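Local coordinates for uncharacterized protein (Corynebacterium diphtheriae NCTC 13129, PDB 3B4Q) that is of unknown function but carries an all-helical domain matching the C-terminal family of resuscitation-promoting factor Rpf1, at residues Val44-Tyr48 with Ile66-Tyr70. Residues are numbered along the deposited sequence; the frame is centred on the assembly and turned at random.
Sequences VDALY and IEAFY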
loop_
_atom_site.group_PDB
_atom_site.type_symbol
_atom_site.label_atom_id
_atom_site.label_comp_id
_atom_site.label_asym_id
_atom_site.label_seq_id
_atom_site.Cartn_x
_atom_site.Cartn_y
_atom_site.Cartn_z
ATOM N N VAL A 44 -0.014 -4.161 1.198
ATOM C CA VAL A 44 -0.933 -3.953 0.074
ATOM C C VAL A 44 -2.373 -3.758 0.593
ATOM O O VAL A 44 -3.064 -2.800 0.211
ATOM C CB VAL A 44 -0.862 -5.132 -0.958
ATOM C CG1 VAL A 44 -2.048 -5.048 -1.957
ATOM C CG2 VAL A 44 0.526 -5.150 -1.656
ATOM N N ASP A 45 -2.828 -4.650 1.484
ATOM C CA ASP A 45 -4.201 -4.511 2.039
ATOM C C ASP A 45 -4.405 -3.150 2.755
ATOM O O ASP A 45 -5.439 -2.490 2.576
ATOM C CB ASP A 45 -4.508 -5.639 3.001
ATOM C CG ASP A 45 -4.658 -7.011 2.310
ATOM O OD1 ASP A 45 -4.755 -7.073 1.051
ATOM O OD2 ASP A 45 -4.698 -8.043 3.057
ATOM N N ALA A 46 -3.442 -2.764 3.593
ATOM C CA ALA A 46 -3.532 -1.505 4.363
ATOM C C ALA A 46 -3.568 -0.296 3.415
ATOM O O ALA A 46 -4.367 0.639 3.607
ATOM C CB ALA A 46 -2.373 -1.393 5.338
ATOM N N LEU A 47 -2.733 -0.304 2.372
ATOM C CA LEU A 47 -2.709 0.832 1.473
ATOM C C LEU A 47 -3.991 0.866 0.604
ATOM O O LEU A 47 -4.591 1.938 0.376
ATOM C CB LEU A 47 -1.450 0.782 0.613
ATOM C CG LEU A 47 -1.246 1.929 -0.396
ATOM C CD1 LEU A 47 -1.483 3.297 0.325
ATOM C CD2 LEU A 47 0.094 1.814 -1.016
ATOM N N TYR A 48 -4.431 -0.297 0.130
ATOM C CA TYR A 48 -5.668 -0.333 -0.616
ATOM C C TYR A 48 -6.803 0.225 0.266
ATOM O O TYR A 48 -7.634 1.040 -0.164
ATOM C CB TYR A 48 -5.965 -1.762 -1.055
ATOM C CG TYR A 48 -7.234 -1.900 -1.873
ATOM C CD1 TYR A 48 -7.384 -1.171 -3.043
ATOM C CD2 TYR A 48 -8.257 -2.743 -1.481
ATOM C CE1 TYR A 48 -8.510 -1.265 -3.830
ATOM C CE2 TYR A 48 -9.418 -2.853 -2.276
ATOM C CZ TYR A 48 -9.512 -2.091 -3.441
ATOM O OH TYR A 48 -10.609 -2.136 -4.262
ATOM N N ILE A 66 -8.308 0.893 -9.876
ATOM C CA ILE A 66 -7.573 0.679 -8.616
ATOM C C ILE A 66 -7.844 -0.716 -8.034
ATOM O O ILE A 66 -6.902 -1.425 -7.595
ATOM C CB ILE A 66 -7.827 1.782 -7.591
ATOM C CG1 ILE A 66 -7.490 3.140 -8.201
ATOM C CG2 ILE A 66 -6.936 1.565 -6.333
ATOM C CD1 ILE A 66 -7.830 4.297 -7.301
ATOM N N GLU A 67 -9.112 -1.122 -8.052
ATOM C CA GLU A 67 -9.487 -2.477 -7.671
ATOM C C GLU A 67 -8.737 -3.504 -8.506
ATOM O O GLU A 67 -8.276 -4.523 -7.996
ATOM C CB GLU A 67 -11.018 -2.683 -7.801
ATOM C CG GLU A 67 -11.464 -4.146 -7.744
ATOM C CD GLU A 67 -11.430 -4.727 -6.344
ATOM O OE1 GLU A 67 -11.318 -3.937 -5.381
ATOM O OE2 GLU A 67 -11.522 -5.981 -6.198
ATOM N N ALA A 68 -8.617 -3.236 -9.800
ATOM C CA ALA A 68 -7.967 -4.204 -10.684
ATOM C C ALA A 68 -6.499 -4.330 -10.346
ATOM O O ALA A 68 -5.966 -5.438 -10.267
ATOM C CB ALA A 68 -8.130 -3.804 -12.129
ATOM N N PHE A 69 -5.850 -3.186 -10.120
ATOM C CA PHE A 69 -4.429 -3.242 -9.729
ATOM C C PHE A 69 -4.170 -3.897 -8.347
ATOM O O PHE A 69 -3.129 -4.512 -8.107
ATOM C CB PHE A 69 -3.789 -1.886 -9.845
ATOM C CG PHE A 69 -3.471 -1.486 -11.274
ATOM C CD1 PHE A 69 -2.850 -2.387 -12.153
ATOM C CD2 PHE A 69 -3.781 -0.210 -11.741
ATOM C CE1 PHE A 69 -2.529 -2.016 -13.487
ATOM C CE2 PHE A 69 -3.475 0.165 -13.051
ATOM C CZ PHE A 69 -2.857 -0.746 -13.931
ATOM N N TYR A 70 -5.133 -3.773 -7.446
ATOM C CA TYR A 70 -5.085 -4.513 -6.190
ATOM C C TYR A 70 -5.113 -6.011 -6.485
ATOM O O TYR A 70 -4.270 -6.760 -6.012
ATOM C CB TYR A 70 -6.261 -4.089 -5.307
ATOM C CG TYR A 70 -6.449 -4.894 -4.040
ATOM C CD1 TYR A 70 -5.505 -4.867 -3.012
ATOM C CD2 TYR A 70 -7.611 -5.643 -3.846
ATOM C CE1 TYR A 70 -5.706 -5.611 -1.843
ATOM C CE2 TYR A 70 -7.827 -6.347 -2.685
ATOM C CZ TYR A 70 -6.877 -6.343 -1.689
ATOM O OH TYR A 70 -7.072 -7.056 -0.517
#
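Tyr48 and Tyr70 lie face against face in an offset stack, their centroids 4.0 Å apart and their planes within 7° of parallel. Each ring reaches toward the opposite helix: in both residues CG stands anti to the backbone N (chi1 -179° in Tyr48, 173° in Tyr70), which carries the phenol across the gap. The offset puts the root of Tyr70 over the Tyr48 ring, with CG over its centre and Tyr70 CB 4.0 Å from the centroid of the Tyr48 ring in a CH-pi contact over its face. Val44, one helical turn before Tyr48, packs CG1 against the edge of the Tyr70 ring, 3.6 Å from CD1; a compact branched side chain fits beside the large ring. Segments 44-48 and 66-70, which run antiparallel, belong to helices 39-56 and 64-72 of an all-helical domain. The axes of the two segments come no closer than 11.4 Å, a separation that large aromatic side chains can span. Tyrosine suits position 70 because its ring packs while its hydroxyl bonds at the far end: Tyr70 OH donates to Asp45 OD1 over 2.8 Å, meeting the oxygen from above the carboxylate plane and so tethering the ring's outer end. At the edge of the Tyr48 ring, Ile66 presents CG2 4.1 Å from CE1, while the end of its side chain leads away; Ile66 also touches Ala87 and Ile91 of helix 85-91. Phe80 of helix 77-83 also touches Tyr70.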